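Predicted flavin-nucleotide-binding protein from COG3576 family structurally related to pyridoxine 5'-phosphate oxidase (Lactobacillus delbrueckii subsp. bulgaricus, PDB 2HTD) probably binds a flavin nucleotide and may act as an oxidoreductase related to pyridoxamine 5'-phosphate oxidase. Local coordinates at residues 65-79 against 123-135. Sequence-based numbering, arbitrary orientation.
With SO4 (sulfate ion), chain C; SO4 (sulfate ion), chain I.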
ATOM      1  N   PRO B  65      18.398  -6.267  -9.422  1.00 15.57           N
ATOM      2  CA  PRO B  65      18.119  -4.907  -8.950  1.00 14.58           C
ATOM      3  C   PRO B  65      16.979  -4.179  -9.659  1.00 14.42           C
ATOM      4  O   PRO B  65      16.453  -3.222  -9.093  1.00 15.84           O
ATOM      5  CB  PRO B  65      19.451  -4.175  -9.188  1.00 14.77           C
ATOM      6  CG  PRO B  65      20.467  -5.255  -9.132  1.00 18.86           C
ATOM      7  CD  PRO B  65      19.811  -6.431  -9.786  1.00 17.86           C
ATOM      8  N   SER B  66      16.573  -4.646 -10.847  1.00 14.15           N
ATOM      9  CA  SER B  66      15.444  -4.007 -11.548  1.00 15.69           C
ATOM     10  C   SER B  66      14.223  -4.877 -11.707  1.00 14.54           C
ATOM     11  O   SER B  66      13.294  -4.473 -12.423  1.00 13.75           O
ATOM     12  CB  SER B  66      15.901  -3.560 -12.930  1.00 18.11           C
ATOM     13  OG  SER B  66      17.018  -2.692 -12.825  1.00 24.58           O
ATOM     14  N   HIS B  67      14.216  -6.060 -11.090  1.00 14.11           N
ATOM     15  CA  HIS B  67      13.100  -7.009 -11.228  1.00 14.90           C
ATOM     16  C   HIS B  67      12.752  -7.757  -9.966  1.00 15.30           C
ATOM     17  O   HIS B  67      13.605  -8.319  -9.300  1.00 12.77           O
ATOM     18  CB  HIS B  67      13.391  -8.043 -12.322  1.00 13.65           C
ATOM     19  CG  HIS B  67      13.623  -7.438 -13.661  1.00 17.43           C
ATOM     20  ND1 HIS B  67      14.853  -6.968 -14.041  1.00 17.89           N
ATOM     21  CD2 HIS B  67      12.775  -7.146 -14.672  1.00 18.42           C
ATOM     22  CE1 HIS B  67      14.774  -6.465 -15.259  1.00 22.06           C
ATOM     23  NE2 HIS B  67      13.518  -6.547 -15.658  1.00 16.70           N
ATOM     24  N   LEU B  68      11.456  -7.797  -9.659  1.00 11.73           N
ATOM     25  CA  LEU B  68      10.916  -8.533  -8.555  1.00 14.43           C
ATOM     26  C   LEU B  68       9.971  -9.593  -9.060  1.00 10.84           C
ATOM     27  O   LEU B  68       9.611  -9.597 -10.224  1.00 12.55           O
ATOM     28  CB  LEU B  68      10.150  -7.608  -7.608  1.00 14.71           C
ATOM     29  CG  LEU B  68      10.951  -6.372  -7.147  1.00 16.01           C
ATOM     30  CD1 LEU B  68      10.009  -5.326  -6.565  1.00 23.15           C
ATOM     31  CD2 LEU B  68      11.996  -6.758  -6.158  1.00 23.79           C
ATOM     32  N   GLN B  69       9.571 -10.489  -8.172  1.00 12.89           N
ATOM     33  CA  GLN B  69       8.656 -11.557  -8.525  1.00 12.74           C
ATOM     34  C   GLN B  69       7.836 -11.987  -7.328  1.00 14.12           C
ATOM     35  O   GLN B  69       8.360 -12.035  -6.212  1.00 12.58           O
ATOM     36  CB  GLN B  69       9.470 -12.742  -9.070  1.00 11.59           C
ATOM     37  CG  GLN B  69       8.628 -13.937  -9.492  1.00 13.80           C
ATOM     38  CD  GLN B  69       9.481 -15.059  -9.988  1.00 13.55           C
ATOM     39  OE1 GLN B  69       9.993 -15.863  -9.208  1.00 14.63           O
ATOM     40  NE2 GLN B  69       9.645 -15.138 -11.304  1.00 12.87           N
ATOM     41  N   TYR B  70       6.567 -12.340  -7.527  1.00 11.15           N
ATOM     42  CA  TYR B  70       5.775 -12.927  -6.477  1.00 12.96           C
ATOM     43  C   TYR B  70       4.788 -13.935  -7.038  1.00 13.94           C
ATOM     44  O   TYR B  70       4.595 -14.008  -8.254  1.00 13.68           O
ATOM     45  CB  TYR B  70       5.049 -11.854  -5.667  1.00 14.64           C
ATOM     46  CG  TYR B  70       3.901 -11.147  -6.373  1.00 15.27           C
ATOM     47  CD1 TYR B  70       4.143 -10.042  -7.146  1.00 19.68           C
ATOM     48  CD2 TYR B  70       2.593 -11.564  -6.207  1.00 16.92           C
ATOM     49  CE1 TYR B  70       3.124  -9.385  -7.774  1.00 18.29           C
ATOM     50  CE2 TYR B  70       1.545 -10.917  -6.845  1.00 17.78           C
ATOM     51  CZ  TYR B  70       1.818  -9.829  -7.616  1.00 20.00           C
ATOM     52  OH  TYR B  70       0.823  -9.115  -8.254  1.00 25.15           O
ATOM     53  N   LEU B  71       4.188 -14.725  -6.149  1.00 13.41           N
ATOM     54  CA  LEU B  71       3.181 -15.679  -6.525  1.00 14.33           C
ATOM     55  C   LEU B  71       1.819 -15.094  -6.285  1.00 17.07           C
ATOM     56  O   LEU B  71       1.542 -14.526  -5.228  1.00 18.08           O
ATOM     57  CB  LEU B  71       3.338 -16.967  -5.716  1.00 13.68           C
ATOM     58  CG  LEU B  71       4.729 -17.585  -5.762  1.00 13.62           C
ATOM     59  CD1 LEU B  71       4.804 -18.883  -4.929  1.00 14.15           C
ATOM     60  CD2 LEU B  71       5.230 -17.834  -7.204  1.00 17.82           C
ATOM     61  N   GLU B  72       0.952 -15.232  -7.287  1.00 16.31           N
ATOM     62  CA  GLU B  72      -0.422 -14.833  -7.145  1.00 16.56           C
ATOM     63  C   GLU B  72      -1.247 -16.082  -6.894  1.00 16.43           C
ATOM     64  O   GLU B  72      -1.497 -16.879  -7.806  1.00 15.09           O
ATOM     65  CB  GLU B  72      -0.900 -14.087  -8.384  1.00 16.16           C
ATOM     66  CG  GLU B  72      -2.333 -13.598  -8.280  1.00 20.21           C
ATOM     67  CD  GLU B  72      -2.571 -12.699  -7.066  1.00 23.40           C
ATOM     68  OE1 GLU B  72      -1.822 -11.705  -6.909  1.00 24.28           O
ATOM     69  OE2 GLU B  72      -3.493 -12.976  -6.266  1.00 26.79           O
ATOM     70  N   LYS B  73      -1.633 -16.250  -5.635  1.00 18.87           N
ATOM     71  CA  LYS B  73      -2.357 -17.438  -5.181  1.00 18.36           C
ATOM     72  C   LYS B  73      -3.851 -17.201  -5.107  1.00 20.92           C
ATOM     73  O   LYS B  73      -4.614 -18.089  -5.373  1.00 21.60           O
ATOM     74  CB  LYS B  73      -1.872 -17.880  -3.778  1.00 17.39           C
ATOM     75  CG  LYS B  73      -0.341 -18.089  -3.645  1.00 18.59           C
ATOM     76  CD  LYS B  73       0.062 -18.319  -2.181  1.00 20.58           C
ATOM     77  CE  LYS B  73       1.570 -18.329  -1.981  1.00 23.57           C
ATOM     78  NZ  LYS B  73       1.943 -18.405  -0.502  1.00 20.76           N
ATOM     79  N   THR B  74      -4.233 -15.988  -4.733  1.00 25.91           N
ATOM     80  CA  THR B  74      -5.621 -15.640  -4.425  1.00 27.47           C
ATOM     81  C   THR B  74      -6.383 -15.302  -5.702  1.00 25.70           C
ATOM     82  O   THR B  74      -7.542 -15.658  -5.844  1.00 25.66           O
ATOM     83  CB  THR B  74      -5.663 -14.458  -3.402  1.00 29.27           C
ATOM     84  OG1 THR B  74      -7.006 -14.012  -3.188  1.00 38.15           O
ATOM     85  CG2 THR B  74      -4.861 -13.291  -3.885  1.00 34.15           C
ATOM     86  N   LYS B  75      -5.711 -14.640  -6.637  1.00 23.90           N
ATOM     87  CA  LYS B  75      -6.323 -14.209  -7.877  1.00 26.13           C
ATOM     88  C   LYS B  75      -7.577 -13.382  -7.563  1.00 25.35           C
ATOM     89  O   LYS B  75      -8.684 -13.672  -8.015  1.00 24.01           O
ATOM     90  CB  LYS B  75      -6.587 -15.425  -8.758  1.00 28.72           C
ATOM     91  CG  LYS B  75      -5.280 -16.193  -9.074  1.00 31.16           C
ATOM     92  CD  LYS B  75      -5.566 -17.606  -9.537  1.00 30.56           C
ATOM     93  CE  LYS B  75      -4.321 -18.469  -9.619  1.00 32.39           C
ATOM     94  NZ  LYS B  75      -4.747 -19.885  -9.900  1.00 26.27           N
ATOM     95  N   GLY B  76      -7.359 -12.353  -6.736  1.00 22.69           N
ATOM     96  CA  GLY B  76      -8.423 -11.471  -6.243  1.00 20.06           C
ATOM     97  C   GLY B  76      -8.341 -10.107  -6.919  1.00 19.15           C
ATOM     98  O   GLY B  76      -8.078 -10.023  -8.115  1.00 18.45           O
ATOM     99  N   GLU B  77      -8.593  -9.040  -6.168  1.00 18.42           N
ATOM    100  CA  GLU B  77      -8.641  -7.697  -6.781  1.00 16.78           C
ATOM    101  C   GLU B  77      -7.330  -7.209  -7.384  1.00 15.52           C
ATOM    102  O   GLU B  77      -7.353  -6.669  -8.483  1.00 15.66           O
ATOM    103  CB  GLU B  77      -9.132  -6.631  -5.814  1.00 19.67           C
ATOM    104  CG  GLU B  77      -9.644  -5.411  -6.590  1.00 26.13           C
ATOM    105  CD  GLU B  77      -9.949  -4.206  -5.735  1.00 34.97           C
ATOM    106  OE1 GLU B  77     -10.629  -4.361  -4.674  1.00 38.36           O
ATOM    107  OE2 GLU B  77      -9.529  -3.095  -6.161  1.00 34.07           O
ATOM    108  N   ALA B  78      -6.213  -7.364  -6.677  1.00 15.24           N
ATOM    109  CA  ALA B  78      -4.930  -6.988  -7.249  1.00 16.20           C
ATOM    110  C   ALA B  78      -4.724  -7.686  -8.596  1.00 16.39           C
ATOM    111  O   ALA B  78      -4.298  -7.083  -9.559  1.00 15.74           O
ATOM    112  CB  ALA B  78      -3.780  -7.304  -6.310  1.00 15.36           C
ATOM    113  N   TYR B  79      -5.029  -8.974  -8.657  1.00 16.29           N
ATOM    114  CA  TYR B  79      -4.788  -9.724  -9.875  1.00 15.32           C
ATOM    115  C   TYR B  79      -5.694  -9.226 -10.979  1.00 13.87           C
ATOM    116  O   TYR B  79      -5.238  -9.004 -12.089  1.00 15.60           O
ATOM    117  CB  TYR B  79      -4.939 -11.217  -9.642  1.00 17.57           C
ATOM    118  CG  TYR B  79      -5.216 -11.988 -10.921  1.00 22.63           C
ATOM    119  CD1 TYR B  79      -4.193 -12.324 -11.782  1.00 26.21           C
ATOM    120  CD2 TYR B  79      -6.508 -12.331 -11.274  1.00 20.59           C
ATOM    121  CE1 TYR B  79      -4.439 -13.013 -12.966  1.00 26.41           C
ATOM    122  CE2 TYR B  79      -6.778 -13.019 -12.462  1.00 29.05           C
ATOM    123  CZ  TYR B  79      -5.726 -13.353 -13.308  1.00 29.67           C
ATOM    124  OH  TYR B  79      -5.984 -14.048 -14.492  1.00 33.78           O
ATOM    125  N   THR B 123       8.279 -24.545  -5.771  1.00 15.93           N
ATOM    126  CA  THR B 123       7.328 -24.132  -4.743  1.00 16.62           C
ATOM    127  C   THR B 123       6.302 -25.230  -4.521  1.00 14.65           C
ATOM    128  O   THR B 123       6.297 -26.223  -5.229  1.00 17.79           O
ATOM    129  CB  THR B 123       6.552 -22.891  -5.191  1.00 16.28           C
ATOM    130  OG1 THR B 123       5.524 -23.297  -6.106  1.00 15.25           O
ATOM    131  CG2 THR B 123       7.504 -21.868  -5.878  1.00 14.37           C
ATOM    132  N   GLU B 124       5.408 -25.022  -3.557  1.00 15.32           N
ATOM    133  CA  GLU B 124       4.286 -25.935  -3.302  1.00 15.96           C
ATOM    134  C   GLU B 124       2.949 -25.383  -3.832  1.00 15.19           C
ATOM    135  O   GLU B 124       1.879 -25.795  -3.397  1.00 17.62           O
ATOM    136  CB  GLU B 124       4.169 -26.239  -1.801  1.00 16.73           C
ATOM    137  CG  GLU B 124       5.503 -26.537  -1.084  1.00 20.89           C
ATOM    138  CD  GLU B 124       6.115 -27.919  -1.329  1.00 31.02           C
ATOM    139  OE1 GLU B 124       5.514 -28.719  -2.079  1.00 34.45           O
ATOM    140  OE2 GLU B 124       7.205 -28.196  -0.729  1.00 23.50           O
ATOM    141  N   PHE B 125       3.004 -24.481  -4.809  1.00 15.70           N
ATOM    142  CA  PHE B 125       1.800 -23.821  -5.307  1.00 15.56           C
ATOM    143  C   PHE B 125       1.759 -23.887  -6.836  1.00 14.27           C
ATOM    144  O   PHE B 125       1.822 -22.838  -7.514  1.00 12.38           O
ATOM    145  CB  PHE B 125       1.757 -22.355  -4.833  1.00 16.39           C
ATOM    146  CG  PHE B 125       1.741 -22.204  -3.339  1.00 18.62           C
ATOM    147  CD1 PHE B 125       0.567 -22.352  -2.626  1.00 23.84           C
ATOM    148  CD2 PHE B 125       2.912 -21.942  -2.637  1.00 16.33           C
ATOM    149  CE1 PHE B 125       0.558 -22.247  -1.228  1.00 23.39           C
ATOM    150  CE2 PHE B 125       2.892 -21.827  -1.258  1.00 16.49           C
ATOM    151  CZ  PHE B 125       1.724 -21.986  -0.556  1.00 18.23           C
ATOM    152  N   PRO B 126       1.623 -25.110  -7.389  1.00 15.22           N
ATOM    153  CA  PRO B 126       1.706 -25.301  -8.836  1.00 16.70           C
ATOM    154  C   PRO B 126       0.625 -24.577  -9.622  1.00 14.84           C
ATOM    155  O   PRO B 126       0.783 -24.378 -10.811  1.00 15.52           O
ATOM    156  CB  PRO B 126       1.552 -26.830  -8.994  1.00 17.06           C
ATOM    157  CG  PRO B 126       0.872 -27.270  -7.772  1.00 16.99           C
ATOM    158  CD  PRO B 126       1.418 -26.401  -6.699  1.00 17.50           C
ATOM    159  N   ASN B 127      -0.485 -24.230  -8.969  1.00 15.91           N
ATOM    160  CA  ASN B 127      -1.560 -23.513  -9.646  1.00 13.82           C
ATOM    161  C   ASN B 127      -1.553 -22.017  -9.439  1.00 15.65           C
ATOM    162  O   ASN B 127      -2.384 -21.316  -9.981  1.00 16.64           O
ATOM    163  CB  ASN B 127      -2.887 -24.105  -9.245  1.00 16.57           C
ATOM    164  CG  ASN B 127      -2.952 -25.586  -9.590  1.00 15.46           C
ATOM    165  OD1 ASN B 127      -2.464 -26.002 -10.653  1.00 20.57           O
ATOM    166  ND2 ASN B 127      -3.496 -26.379  -8.700  1.00 18.45           N
ATOM    167  N   ALA B 128      -0.595 -21.505  -8.692  1.00 12.30           N
ATOM    168  CA  ALA B 128      -0.471 -20.060  -8.585  1.00 13.91           C
ATOM    169  C   ALA B 128      -0.059 -19.478  -9.940  1.00 14.82           C
ATOM    170  O   ALA B 128       0.492 -20.186 -10.810  1.00 16.09           O
ATOM    171  CB  ALA B 128       0.566 -19.711  -7.535  1.00 13.19           C
ATOM    172  N   PHE B 129      -0.288 -18.179 -10.122  1.00 13.62           N
ATOM    173  CA  PHE B 129       0.350 -17.442 -11.212  1.00 11.87           C
ATOM    174  C   PHE B 129       1.623 -16.774 -10.738  1.00 14.85           C
ATOM    175  O   PHE B 129       1.742 -16.390  -9.559  1.00 18.80           O
ATOM    176  CB  PHE B 129      -0.567 -16.389 -11.807  1.00 14.19           C
ATOM    177  CG  PHE B 129      -1.888 -16.912 -12.267  1.00 16.46           C
ATOM    178  CD1 PHE B 129      -2.034 -18.211 -12.739  1.00 16.86           C
ATOM    179  CD2 PHE B 129      -2.995 -16.084 -12.267  1.00 20.71           C
ATOM    180  CE1 PHE B 129      -3.263 -18.671 -13.161  1.00 18.63           C
ATOM    181  CE2 PHE B 129      -4.222 -16.546 -12.706  1.00 18.95           C
ATOM    182  CZ  PHE B 129      -4.358 -17.835 -13.149  1.00 18.81           C
ATOM    183  N   VAL B 130       2.593 -16.661 -11.640  1.00 13.79           N
ATOM    184  CA  VAL B 130       3.864 -16.026 -11.338  1.00 13.63           C
ATOM    185  C   VAL B 130       3.820 -14.643 -11.926  1.00 14.49           C
ATOM    186  O   VAL B 130       3.596 -14.475 -13.115  1.00 15.15           O
ATOM    187  CB  VAL B 130       5.022 -16.827 -11.947  1.00 12.29           C
ATOM    188  CG1 VAL B 130       6.418 -16.103 -11.782  1.00 17.46           C
ATOM    189  CG2 VAL B 130       5.036 -18.237 -11.376  1.00 13.76           C
ATOM    190  N   VAL B 131       3.952 -13.646 -11.065  1.00 16.08           N
ATOM    191  CA  VAL B 131       3.957 -12.274 -11.526  1.00 13.82           C
ATOM    192  C   VAL B 131       5.361 -11.714 -11.399  1.00 13.15           C
ATOM    193  O   VAL B 131       5.897 -11.656 -10.321  1.00 14.12           O
ATOM    194  CB  VAL B 131       3.011 -11.405 -10.746  1.00 15.25           C
ATOM    195  CG1 VAL B 131       3.003  -9.969 -11.361  1.00 13.13           C
ATOM    196  CG2 VAL B 131       1.625 -12.035 -10.688  1.00 14.30           C
ATOM    197  N   ASN B 132       5.938 -11.314 -12.521  1.00 13.72           N
ATOM    198  CA  ASN B 132       7.212 -10.615 -12.540  1.00 13.91           C
ATOM    199  C   ASN B 132       6.935  -9.120 -12.606  1.00 14.36           C
ATOM    200  O   ASN B 132       6.010  -8.685 -13.267  1.00 15.54           O
ATOM    201  CB  ASN B 132       8.046 -11.038 -13.741  1.00 15.85           C
ATOM    202  CG  ASN B 132       8.748 -12.392 -13.534  1.00 16.37           C
ATOM    203  OD1 ASN B 132       8.259 -13.246 -12.858  1.00 18.70           O
ATOM    204  ND2 ASN B 132       9.877 -12.571 -14.166  1.00 14.46           N
ATOM    205  N   LEU B 133       7.795  -8.331 -11.970  1.00 15.34           N
ATOM    206  CA  LEU B 133       7.577  -6.897 -11.857  1.00 13.57           C
ATOM    207  C   LEU B 133       8.831  -6.224 -12.352  1.00 13.70           C
ATOM    208  O   LEU B 133       9.909  -6.453 -11.806  1.00 15.94           O
ATOM    209  CB  LEU B 133       7.276  -6.533 -10.414  1.00 16.60           C
ATOM    210  CG  LEU B 133       5.966  -7.039  -9.821  1.00 18.66           C
ATOM    211  CD1 LEU B 133       5.952  -6.798  -8.328  1.00 20.30           C
ATOM    212  CD2 LEU B 133       4.829  -6.342 -10.487  1.00 14.66           C
ATOM    213  N   ASN B 134       8.674  -5.391 -13.365  1.00 12.49           N
ATOM    214  CA  ASN B 134       9.755  -4.667 -13.985  1.00 15.27           C
ATOM    215  C   ASN B 134       9.758  -3.274 -13.409  1.00 12.42           C
ATOM    216  O   ASN B 134       8.857  -2.467 -13.651  1.00 12.05           O
ATOM    217  CB  ASN B 134       9.592  -4.585 -15.505  1.00 16.59           C
ATOM    218  CG  ASN B 134       9.228  -5.924 -16.146  1.00 23.45           C
ATOM    219  OD1 ASN B 134       9.666  -6.988 -15.701  1.00 32.47           O
ATOM    220  ND2 ASN B 134       8.396  -5.871 -17.182  1.00 28.53           N
ATOM    221  N   ILE B 135      10.779  -2.998 -12.615  1.00 15.43           N
ATOM    222  CA  ILE B 135      10.876  -1.737 -11.949  1.00 14.17           C
ATOM    223  C   ILE B 135      11.084  -0.620 -12.951  1.00 13.59           C
ATOM    224  O   ILE B 135      11.980  -0.683 -13.820  1.00 15.42           O
ATOM    225  CB  ILE B 135      12.034  -1.751 -10.916  1.00 12.23           C
ATOM    226  CG1 ILE B 135      11.696  -2.766  -9.811  1.00 16.32           C
ATOM    227  CG2 ILE B 135      12.215  -0.352 -10.332  1.00 12.70           C
ATOM    228  CD1 ILE B 135      12.792  -3.005  -8.809  1.00 14.85           C
TER
HETATM  229  S   SO4 C 122      -6.896  -9.310  -3.014  1.00 50.59           S
HETATM  230  O1  SO4 C 122      -6.398 -10.666  -3.239  1.00 61.20           O
HETATM  231  O2  SO4 C 122      -6.129  -8.394  -3.847  1.00 36.83           O
HETATM  232  O3  SO4 C 122      -8.328  -9.269  -3.328  1.00 45.50           O
HETATM  233  O4  SO4 C 122      -6.785  -9.031  -1.593  1.00 51.80           O
HETATM  234  S   SO4 I 123       1.253 -14.334  -0.584  1.00 30.52           S
HETATM  235  O1  SO4 I 123       1.842 -15.528   0.048  1.00 33.80           O
HETATM  236  O2  SO4 I 123      -0.085 -14.655  -1.143  1.00 32.54           O
HETATM  237  O3  SO4 I 123       0.893 -13.350   0.472  1.00 28.42           O
HETATM  238  O4  SO4 I 123       2.161 -13.777  -1.598  1.00 35.59           O
HETATM  239  O   HOH W   1      12.883  -3.357 -14.944  1.00 40.71           O
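Tyr70 and Val131 form a hydrogen-bonded pair between antiparallel strands 67-72 and 129-139, with paired backbone bonds also at Leu68-Leu133 and Glu72-Phe129. On the face that carries these residues, branched Val131 lays its CB over one face of the Tyr70 ring, 3.9 Å from the centroid, while Leu133 CD1 meets the ring's edge. The reverse face carries a polar pair, in which one amide supplies the donor and the other the acceptor: Gln69, its CG anti to the backbone N (chi1 -180°) and its chain extended, runs beside Asn132 and donates NE2 to OD1 at 2.8 Å, nearly straight (173°).

Two lysines that follow strand 67-72 lie over aromatic rings. Lys75 suits its place by length: its alkyl chain spans the Phe129 ring, CE 3.5 Å from the centroid, and carries NZ into a cation-pi contact and on to Asn127 O at 2.8 Å. Replacing Lys75 by alanine would probably uncover this ring face and leave Asn127 O without its lysine donor. Lys73 NZ lies over Phe125, 4.0 Å from the ring centroid, and donates to a sulfate ion, probably from the crystallisation liquor.

Strand 129-139 is flanked by 67-72 and 99-110 in the antiparallel sheet; Leu133 packs on Ala105 and Ala107 of the latter, whereas Val130 and Gln69 lean on helix 114-120 across the other face.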